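Local coordinates for protein small ribosomal subunit biogenesis GTPase RsgA (Thermotoga maritima, PDB 1U0L) that probably helps the 30S ribosomal subunit through its late maturation as a circularly permuted, zinc-binding GTPase that hydrolyses GTP slowly until the subunit stimulates it, at residues N187-G192 / L217-G222; I171-G176 / Y224-P229; R54-P59 / I67-H72. All coordinates share one frame; numbering follows the deposited sequence.

Interaction 1 of 3, residues N187-G192 / L217-G222; sequences NAINPG and LKFDFG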
loop_
_atom_site.group_PDB
_atom_site.type_symbol
_atom_site.label_atom_id
_atom_site.label_comp_id
_atom_site.label_asym_id
_atom_site.label_seq_id
_atom_site.Cartn_x
_atom_site.Cartn_y
_atom_site.Cartn_z
ATOM N N ASN A 187 3.265 -9.964 -13.236
ATOM C CA ASN A 187 3.647 -11.088 -14.076
ATOM C C ASN A 187 5.047 -10.925 -14.631
ATOM O O ASN A 187 5.701 -11.906 -14.965
ATOM C CB ASN A 187 2.644 -11.270 -15.213
ATOM C CG ASN A 187 2.806 -12.603 -15.914
ATOM O OD1 ASN A 187 3.720 -12.787 -16.711
ATOM N ND2 ASN A 187 1.925 -13.550 -15.600
ATOM N N ALA A 188 5.502 -9.684 -14.730
ATOM C CA ALA A 188 6.843 -9.402 -15.227
ATOM C C ALA A 188 7.871 -9.748 -14.144
ATOM O O ALA A 188 8.997 -10.166 -14.444
ATOM C CB ALA A 188 6.960 -7.919 -15.609
ATOM N N ILE A 189 7.465 -9.574 -12.886
ATOM C CA ILE A 189 8.312 -9.843 -11.727
ATOM C C ILE A 189 8.412 -11.331 -11.435
ATOM O O ILE A 189 9.462 -11.831 -11.019
ATOM C CB ILE A 189 7.752 -9.167 -10.469
ATOM C CG1 ILE A 189 7.562 -7.668 -10.716
ATOM C CG2 ILE A 189 8.698 -9.386 -9.310
ATOM C CD1 ILE A 189 6.725 -6.970 -9.656
ATOM N N ASN A 190 7.306 -12.033 -11.649
ATOM C CA ASN A 190 7.244 -13.468 -11.408
ATOM C C ASN A 190 6.280 -14.123 -12.378
ATOM O O ASN A 190 5.110 -14.312 -12.049
ATOM C CB ASN A 190 6.745 -13.742 -9.992
ATOM C CG ASN A 190 7.826 -14.261 -9.077
ATOM O OD1 ASN A 190 7.533 -14.956 -8.089
ATOM N ND2 ASN A 190 9.080 -13.927 -9.384
ATOM N N PRO A 191 6.746 -14.483 -13.581
ATOM C CA PRO A 191 5.865 -15.122 -14.563
ATOM C C PRO A 191 4.890 -16.092 -13.906
ATOM O O PRO A 191 5.299 -16.968 -13.146
ATOM C CB PRO A 191 6.851 -15.817 -15.489
ATOM C CG PRO A 191 7.953 -14.805 -15.567
ATOM C CD PRO A 191 8.118 -14.370 -14.107
ATOM N N GLY A 192 3.602 -15.919 -14.183
ATOM C CA GLY A 192 2.598 -16.788 -13.595
ATOM C C GLY A 192 1.668 -16.085 -12.619
ATOM O O GLY A 192 0.461 -16.325 -12.628
ATOM N N LEU A 217 0.469 -13.876 -2.329
ATOM C CA LEU A 217 1.180 -14.625 -3.339
ATOM C C LEU A 217 2.643 -14.570 -2.958
ATOM O O LEU A 217 3.182 -13.486 -2.712
ATOM C CB LEU A 217 0.960 -13.997 -4.711
ATOM C CG LEU A 217 -0.500 -14.016 -5.154
ATOM C CD1 LEU A 217 -0.677 -13.145 -6.384
ATOM C CD2 LEU A 217 -0.929 -15.452 -5.421
ATOM N N LYS A 218 3.289 -15.732 -2.894
ATOM C CA LYS A 218 4.688 -15.764 -2.517
ATOM C C LYS A 218 5.564 -15.461 -3.720
ATOM O O LYS A 218 5.332 -15.973 -4.815
ATOM C CB LYS A 218 5.053 -17.131 -1.943
ATOM C CG LYS A 218 6.419 -17.168 -1.269
ATOM C CD LYS A 218 6.863 -18.577 -0.902
ATOM C CE LYS A 218 5.905 -19.258 0.068
ATOM N NZ LYS A 218 4.579 -19.577 -0.545
ATOM N N PHE A 219 6.569 -14.621 -3.515
ATOM C CA PHE A 219 7.486 -14.273 -4.588
ATOM C C PHE A 219 8.616 -15.280 -4.676
ATOM O O PHE A 219 9.059 -15.836 -3.668
ATOM C CB PHE A 219 8.093 -12.885 -4.365
ATOM C CG PHE A 219 7.229 -11.759 -4.847
ATOM C CD1 PHE A 219 6.924 -10.691 -4.006
ATOM C CD2 PHE A 219 6.727 -11.758 -6.143
ATOM C CE1 PHE A 219 6.130 -9.639 -4.446
ATOM C CE2 PHE A 219 5.931 -10.712 -6.594
ATOM C CZ PHE A 219 5.632 -9.652 -5.744
ATOM N N ASP A 220 9.085 -15.500 -5.895
ATOM C CA ASP A 220 10.188 -16.408 -6.141
ATOM C C ASP A 220 11.314 -16.095 -5.174
ATOM O O ASP A 220 11.888 -16.989 -4.556
ATOM C CB ASP A 220 10.702 -16.215 -7.565
ATOM C CG ASP A 220 10.450 -17.412 -8.436
ATOM O OD1 ASP A 220 9.634 -18.268 -8.031
ATOM O OD2 ASP A 220 11.058 -17.496 -9.528
ATOM N N PHE A 221 11.603 -14.805 -5.047
ATOM C CA PHE A 221 12.691 -14.312 -4.222
ATOM C C PHE A 221 12.367 -14.039 -2.764
ATOM O O PHE A 221 13.113 -13.318 -2.093
ATOM C CB PHE A 221 13.237 -13.043 -4.860
ATOM C CG PHE A 221 12.169 -12.044 -5.201
ATOM C CD1 PHE A 221 11.579 -11.267 -4.208
ATOM C CD2 PHE A 221 11.727 -11.902 -6.507
ATOM C CE1 PHE A 221 10.564 -10.368 -4.514
ATOM C CE2 PHE A 221 10.718 -11.010 -6.821
ATOM C CZ PHE A 221 10.134 -10.240 -5.823
ATOM N N GLY A 222 11.271 -14.598 -2.264
ATOM C CA GLY A 222 10.923 -14.382 -0.871
ATOM C C GLY A 222 10.201 -13.070 -0.654
ATOM O O GLY A 222 10.679 -11.995 -1.030
#
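Asn190 and Asp220 have the closest CA atoms across the contact, 6.7 Å apart where a helix end meets a turn. Asn190 is the first residue past helix 182-189 to leave helical angles, and across from it Phe219 to Gly222 form a type I turn closed by a bond from Gly222 N to Phe219 O. The amide of Asn190 bridges the two. Its OD1 accepts Asp220 N at 2.7 Å, the donor lying in the carbonyl plane on a lone pair, with an N-H...O angle of 152°. ND2 meanwhile turns back to Ile189 O, 2.7 Å away, so both ends of the amide are engaged and its rotation is fixed. Helix 182-189 is the one that follows the P-loop of the GTPase domain, whereas the turn lies between edge strand 216-218 and strand 224-226; the contact joins the turn of an outer hairpin to the C-terminal end of the P-loop helix. An alanine at Asn190 would remove both amide bonds and is likely to leave Asp220 N without its acceptor and the turn less firmly tied to the helix. Beside the amide the packing is apolar: Ile189 CG2 comes to the edge of the Phe221 ring, 3.6 Å from CE2, and obliquely to Phe219 CE2. Phe221 CG sits between the backbone N and the carbonyl carbon (chi1 50°), which folds the ring back so that its CZ lies 3.4 Å above the Phe219 plane near the rim. Lys164 and Leu167 of helix 160-167 pack against both Ile189 and Phe221.

Interaction 2 of 3, residues I171-G176 / Y224-P229; sequences ISTMAG and YVVDTP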
loop_
_atom_site.group_PDB
_atom_site.type_symbol
_atom_site.label_atom_id
_atom_site.label_comp_id
_atom_site.label_asym_id
_atom_site.label_seq_id
_atom_site.Cartn_x
_atom_site.Cartn_y
_atom_site.Cartn_z
ATOM N N ILE A 171 5.868 -7.870 2.710
ATOM C CA ILE A 171 4.525 -8.223 2.265
ATOM C C ILE A 171 4.093 -6.939 1.562
ATOM O O ILE A 171 4.015 -5.885 2.198
ATOM C CB ILE A 171 3.567 -8.495 3.454
ATOM C CG1 ILE A 171 3.960 -9.797 4.155
ATOM C CG2 ILE A 171 2.117 -8.568 2.957
ATOM C CD1 ILE A 171 2.940 -10.275 5.170
ATOM N N SER A 172 3.835 -7.001 0.258
ATOM C CA SER A 172 3.462 -5.786 -0.455
ATOM C C SER A 172 2.082 -5.726 -1.097
ATOM O O SER A 172 1.508 -6.745 -1.473
ATOM C CB SER A 172 4.516 -5.472 -1.520
ATOM O OG SER A 172 5.687 -4.927 -0.935
ATOM N N THR A 173 1.550 -4.510 -1.209
ATOM C CA THR A 173 0.258 -4.313 -1.856
ATOM C C THR A 173 0.378 -3.340 -3.033
ATOM O O THR A 173 0.919 -2.241 -2.910
ATOM C CB THR A 173 -0.812 -3.792 -0.885
ATOM O OG1 THR A 173 -2.079 -3.795 -1.550
ATOM C CG2 THR A 173 -0.488 -2.378 -0.431
ATOM N N MET A 174 -0.120 -3.771 -4.184
ATOM C CA MET A 174 -0.082 -2.954 -5.386
ATOM C C MET A 174 -1.223 -1.951 -5.301
ATOM O O MET A 174 -2.287 -2.255 -4.759
ATOM C CB MET A 174 -0.260 -3.834 -6.629
ATOM C CG MET A 174 0.604 -5.083 -6.623
ATOM S SD MET A 174 1.725 -5.152 -7.995
ATOM C CE MET A 174 2.780 -3.812 -7.592
ATOM N N ALA A 175 -0.995 -0.754 -5.827
ATOM C CA ALA A 175 -2.025 0.278 -5.818
ATOM C C ALA A 175 -1.889 1.204 -7.028
ATOM O O ALA A 175 -0.781 1.516 -7.474
ATOM C CB ALA A 175 -1.947 1.063 -4.532
ATOM N N GLY A 176 -3.027 1.628 -7.564
ATOM C CA GLY A 176 -3.016 2.498 -8.724
ATOM C C GLY A 176 -4.293 2.383 -9.533
ATOM O O GLY A 176 -5.024 1.400 -9.402
ATOM N N TYR A 224 5.897 -11.432 -0.084
ATOM C CA TYR A 224 4.569 -11.660 -0.616
ATOM C C TYR A 224 3.950 -10.397 -1.153
ATOM O O TYR A 224 4.325 -9.287 -0.760
ATOM C CB TYR A 224 3.615 -12.173 0.448
ATOM C CG TYR A 224 4.051 -13.381 1.217
ATOM C CD1 TYR A 224 4.930 -13.267 2.298
ATOM C CD2 TYR A 224 3.491 -14.630 0.948
ATOM C CE1 TYR A 224 5.225 -14.363 3.103
ATOM C CE2 TYR A 224 3.780 -15.733 1.747
ATOM C CZ TYR A 224 4.641 -15.590 2.824
ATOM O OH TYR A 224 4.866 -16.662 3.647
ATOM N N VAL A 225 2.989 -10.588 -2.051
ATOM C CA VAL A 225 2.220 -9.487 -2.611
ATOM C C VAL A 225 0.764 -9.925 -2.572
ATOM O O VAL A 225 0.441 -11.088 -2.828
ATOM C CB VAL A 225 2.621 -9.124 -4.058
ATOM C CG1 VAL A 225 2.269 -10.261 -5.028
ATOM C CG2 VAL A 225 1.929 -7.803 -4.440
ATOM N N VAL A 226 -0.110 -8.986 -2.237
ATOM C CA VAL A 226 -1.524 -9.287 -2.112
ATOM C C VAL A 226 -2.265 -9.628 -3.393
ATOM O O VAL A 226 -1.939 -9.180 -4.483
ATOM C CB VAL A 226 -2.268 -8.144 -1.382
ATOM C CG1 VAL A 226 -3.590 -8.650 -0.829
ATOM C CG2 VAL A 226 -1.408 -7.605 -0.243
ATOM N N ASP A 227 -3.261 -10.479 -3.198
ATOM C CA ASP A 227 -4.177 -10.997 -4.203
ATOM C C ASP A 227 -4.715 -9.856 -5.048
ATOM O O ASP A 227 -4.406 -9.740 -6.217
ATOM C CB ASP A 227 -5.325 -11.672 -3.455
ATOM C CG ASP A 227 -6.051 -12.676 -4.281
ATOM O OD1 ASP A 227 -5.427 -13.218 -5.212
ATOM O OD2 ASP A 227 -7.237 -12.940 -3.981
ATOM N N THR A 228 -5.521 -9.009 -4.416
ATOM C CA THR A 228 -6.147 -7.863 -5.062
ATOM C C THR A 228 -5.355 -6.574 -4.763
ATOM O O THR A 228 -4.403 -6.595 -3.979
ATOM C CB THR A 228 -7.617 -7.734 -4.580
ATOM O OG1 THR A 228 -7.673 -6.979 -3.366
ATOM C CG2 THR A 228 -8.204 -9.125 -4.301
ATOM N N PRO A 229 -5.729 -5.439 -5.393
ATOM C CA PRO A 229 -5.015 -4.173 -5.168
ATOM C C PRO A 229 -5.423 -3.422 -3.918
ATOM O O PRO A 229 -6.533 -3.603 -3.400
ATOM C CB PRO A 229 -5.312 -3.360 -6.431
ATOM C CG PRO A 229 -5.713 -4.378 -7.434
ATOM C CD PRO A 229 -6.540 -5.343 -6.617
HETATM O O HOH W 1 -4.175 -5.154 -1.192
#
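Ser172 O is held from strand 224-226 by Val226 N, a 2.9 Å hydrogen bond running nearly along the C=O axis, and by the CA-H of Val225, 3.1 Å from CA to oxygen. This is the parallel pairing of two neighbouring strands in the central sheet of a P-loop GTPase domain. Strand 171-175 runs into the GTP-binding loop at Gly176, whose carbonyl accepts a bond from Lys182 NZ, and strand 224-226 runs into Asp227-Thr228-Pro229-Gly230, which fits the DxxG (G3) motif of GTPases. One rung back, Ser172 N donates to Tyr224 O, so this serine uses both its backbone groups on the same neighbour. The short axes run 33° from parallel, and Pro229 CA comes within 3.4 Å of Met174 O.

On one sheet face Ile171 CG1 meets Tyr224 CD1 obliquely at 4.1 Å, while the tyrosine hydroxyl reaches Glu26 OE2 in the N-terminal domain. On the other, Val225 CG2 lies anti to its own backbone N, a position that brings it 3.7 Å from Met174 CG; Leu186 of the P-loop helix also packs on this valine. Thr173 and Val226 stand side by side and point the same way, CB of the former 3.9 Å from CG2 of the latter. With chi1 at -172°, Thr173 turns OG1 opposite to its backbone N, and there the hydroxyl shares a water with the segment beyond Val226: that water donates to Thr228 O at 3.1 Å.

Interaction 3 of 3, residues R54-P59 / I67-H72; sequences RVEYTP and IENVLH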
loop_
_atom_site.group_PDB
_atom_site.type_symbol
_atom_site.label_atom_id
_atom_site.label_comp_id
_atom_site.label_asym_id
_atom_site.label_seq_id
_atom_site.Cartn_x
_atom_site.Cartn_y
_atom_site.Cartn_z
ATOM N N ARG A 54 -0.130 -13.218 11.373
ATOM C CA ARG A 54 0.862 -14.188 11.811
ATOM C C ARG A 54 0.191 -15.045 12.879
ATOM O O ARG A 54 -0.459 -14.515 13.788
ATOM C CB ARG A 54 2.066 -13.471 12.406
ATOM C CG ARG A 54 3.361 -13.757 11.683
ATOM C CD ARG A 54 3.425 -13.032 10.358
ATOM N NE ARG A 54 4.694 -13.255 9.671
ATOM C CZ ARG A 54 5.153 -12.477 8.696
ATOM N NH1 ARG A 54 4.443 -11.425 8.301
ATOM N NH2 ARG A 54 6.316 -12.746 8.118
ATOM N N VAL A 55 0.325 -16.365 12.778
ATOM C CA VAL A 55 -0.299 -17.241 13.773
ATOM C C VAL A 55 0.528 -18.453 14.188
ATOM O O VAL A 55 1.471 -18.850 13.495
ATOM C CB VAL A 55 -1.676 -17.766 13.288
ATOM C CG1 VAL A 55 -2.644 -16.591 13.098
ATOM C CG2 VAL A 55 -1.511 -18.568 12.005
ATOM N N GLU A 56 0.169 -19.023 15.337
ATOM C CA GLU A 56 0.824 -20.219 15.859
ATOM C C GLU A 56 -0.262 -21.281 15.982
ATOM O O GLU A 56 -1.315 -21.035 16.576
ATOM C CB GLU A 56 1.492 -19.926 17.204
ATOM C CG GLU A 56 0.689 -19.060 18.152
ATOM C CD GLU A 56 1.475 -18.718 19.404
ATOM O OE1 GLU A 56 1.914 -19.654 20.109
ATOM O OE2 GLU A 56 1.658 -17.515 19.684
ATOM N N TYR A 57 -0.006 -22.451 15.402
ATOM C CA TYR A 57 -0.979 -23.538 15.379
ATOM C C TYR A 57 -0.408 -24.908 15.767
ATOM O O TYR A 57 0.797 -25.053 15.978
ATOM C CB TYR A 57 -1.560 -23.632 13.969
ATOM C CG TYR A 57 -0.533 -24.055 12.932
ATOM C CD1 TYR A 57 -0.608 -25.303 12.316
ATOM C CD2 TYR A 57 0.528 -23.216 12.592
ATOM C CE1 TYR A 57 0.345 -25.707 11.387
ATOM C CE2 TYR A 57 1.489 -23.611 11.666
ATOM C CZ TYR A 57 1.394 -24.860 11.065
ATOM O OH TYR A 57 2.350 -25.255 10.147
ATOM N N THR A 58 -1.290 -25.907 15.846
ATOM C CA THR A 58 -0.907 -27.281 16.182
ATOM C C THR A 58 -0.929 -28.114 14.901
ATOM O O THR A 58 -1.971 -28.270 14.268
ATOM C CB THR A 58 -1.879 -27.912 17.192
ATOM O OG1 THR A 58 -1.868 -27.150 18.408
ATOM C CG2 THR A 58 -1.474 -29.350 17.487
ATOM N N PRO A 59 0.227 -28.666 14.511
ATOM C CA PRO A 59 0.377 -29.483 13.302
ATOM C C PRO A 59 -0.137 -30.918 13.339
ATOM O O PRO A 59 0.645 -31.845 13.128
ATOM C CB PRO A 59 1.887 -29.451 13.045
ATOM C CG PRO A 59 2.374 -28.250 13.827
ATOM C CD PRO A 59 1.546 -28.327 15.066
ATOM N N ILE A 67 -5.521 -23.674 14.633
ATOM C CA ILE A 67 -4.917 -22.418 15.040
ATOM C C ILE A 67 -5.116 -22.154 16.521
ATOM O O ILE A 67 -6.237 -21.991 16.995
ATOM C CB ILE A 67 -5.471 -21.247 14.211
ATOM C CG1 ILE A 67 -5.208 -21.510 12.722
ATOM C CG2 ILE A 67 -4.798 -19.954 14.632
ATOM C CD1 ILE A 67 -5.725 -20.436 11.799
ATOM N N GLU A 68 -4.002 -22.118 17.245
ATOM C CA GLU A 68 -4.026 -21.901 18.685
ATOM C C GLU A 68 -4.063 -20.435 19.070
ATOM O O GLU A 68 -4.707 -20.073 20.048
ATOM C CB GLU A 68 -2.817 -22.576 19.344
ATOM C CG GLU A 68 -2.815 -24.106 19.232
ATOM C CD GLU A 68 -3.965 -24.760 19.988
ATOM O OE1 GLU A 68 -4.130 -25.991 19.868
ATOM O OE2 GLU A 68 -4.701 -24.048 20.704
ATOM N N ASN A 69 -3.379 -19.589 18.308
ATOM C CA ASN A 69 -3.380 -18.166 18.620
ATOM C C ASN A 69 -2.971 -17.285 17.443
ATOM O O ASN A 69 -2.248 -17.718 16.541
ATOM C CB ASN A 69 -2.470 -17.903 19.824
ATOM C CG ASN A 69 -2.502 -16.459 20.277
ATOM O OD1 ASN A 69 -3.570 -15.896 20.536
ATOM N ND2 ASN A 69 -1.329 -15.849 20.381
ATOM N N VAL A 70 -3.456 -16.045 17.467
ATOM C CA VAL A 70 -3.171 -15.051 16.439
ATOM C C VAL A 70 -2.339 -13.916 17.030
ATOM O O VAL A 70 -2.802 -13.224 17.930
ATOM C CB VAL A 70 -4.470 -14.447 15.900
ATOM C CG1 VAL A 70 -4.159 -13.416 14.837
ATOM C CG2 VAL A 70 -5.358 -15.540 15.352
ATOM N N LEU A 71 -1.125 -13.725 16.517
ATOM C CA LEU A 71 -0.233 -12.665 16.998
ATOM C C LEU A 71 -0.826 -11.280 16.780
ATOM O O LEU A 71 -1.805 -11.130 16.055
ATOM C CB LEU A 71 1.117 -12.721 16.282
ATOM C CG LEU A 71 2.172 -13.756 16.673
ATOM C CD1 LEU A 71 1.599 -15.167 16.597
ATOM C CD2 LEU A 71 3.365 -13.594 15.733
ATOM N N HIS A 72 -0.222 -10.269 17.404
ATOM C CA HIS A 72 -0.695 -8.893 17.261
ATOM C C HIS A 72 -0.241 -8.309 15.925
ATOM O O HIS A 72 0.907 -8.478 15.515
ATOM C CB HIS A 72 -0.191 -8.017 18.416
ATOM C CG HIS A 72 -0.683 -8.448 19.766
ATOM N ND1 HIS A 72 -0.117 -9.489 20.471
ATOM C CD2 HIS A 72 -1.688 -7.972 20.542
ATOM C CE1 HIS A 72 -0.750 -9.634 21.624
ATOM N NE2 HIS A 72 -1.706 -8.726 21.691
#
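A classic beta bulge, formed by Glu68 and Asn69 opposite Glu56, interrupts the hairpin of strands 54-58 and 65-70 in the N-terminal OB-fold domain. Glu56 O takes both amides of the bulge: Glu68 N at 3.0 Å, in the carbonyl plane on a lone pair, and Asn69 N at 3.1 Å, approaching the oxygen more nearly end-on. The near-helical psi of Glu68 (-36°) turns the two N-H groups toward that one oxygen. In return Glu56 N donates to Asn69 O, and further along the ladder Leu71 N donates to Arg54 O. Register shifts by one residue, so that Tyr57 pairs with Ile67 while Val55 pairs with Val70.

Val55, Tyr57, Ile67 and Val70 share the buried face. Val55 CG1 lies alongside Val70 CG2 at 3.7 Å, its CB reaches Ile67 CG2 at 4.0 Å, and Tyr57 and Ile67 also pack on Cys36 and Val25 of adjoining strands. The other face carries Glu56 and Asn69 side by side, with amide and carboxylate planes 64° apart; Asn69 ND2 points almost straight at Glu56 OE2, but at 3.5 Å the bond is weak. At the hairpin flank, Leu71 CD2 packs 3.6 Å from Arg54 CB.

The bulge also swings Glu68 toward strand 54-58, where Thr58 OG1 donates to OE1 at 2.9 Å, on the lone pair facing away from the other carboxylate oxygen. Because that same OE1 forms a salt bridge with Arg39 NE, the hydroxyl and the guanidinium together would probably favour the ionised carboxylate.

Interactions 1 and 2 both reach the same sheet, through neighbouring strands 216-218 and 224-226, their centres 12 Å apart, and meet directly: Leu217 N lies 2.8 Å from Val225 O, a probable hydrogen bond, while Phe219 CZ packs 3.5 Å from Val225 CB. Strand 171-175 leads into the P-loop and helix 182-189 follows it. The side chain of Pro229 in interaction 2 is about 6 Å from the bound GDP; that of Ile189 in interaction 1 is about 11 Å from it. Interaction 3 lies in the N-terminal domain, its centre 23 Å from that of interaction 2, yet the two touch through Ile171 CD1 and Arg54 NH1, 3.7 Å apart. It stays about 10 Å from interaction 1 at the nearest atoms.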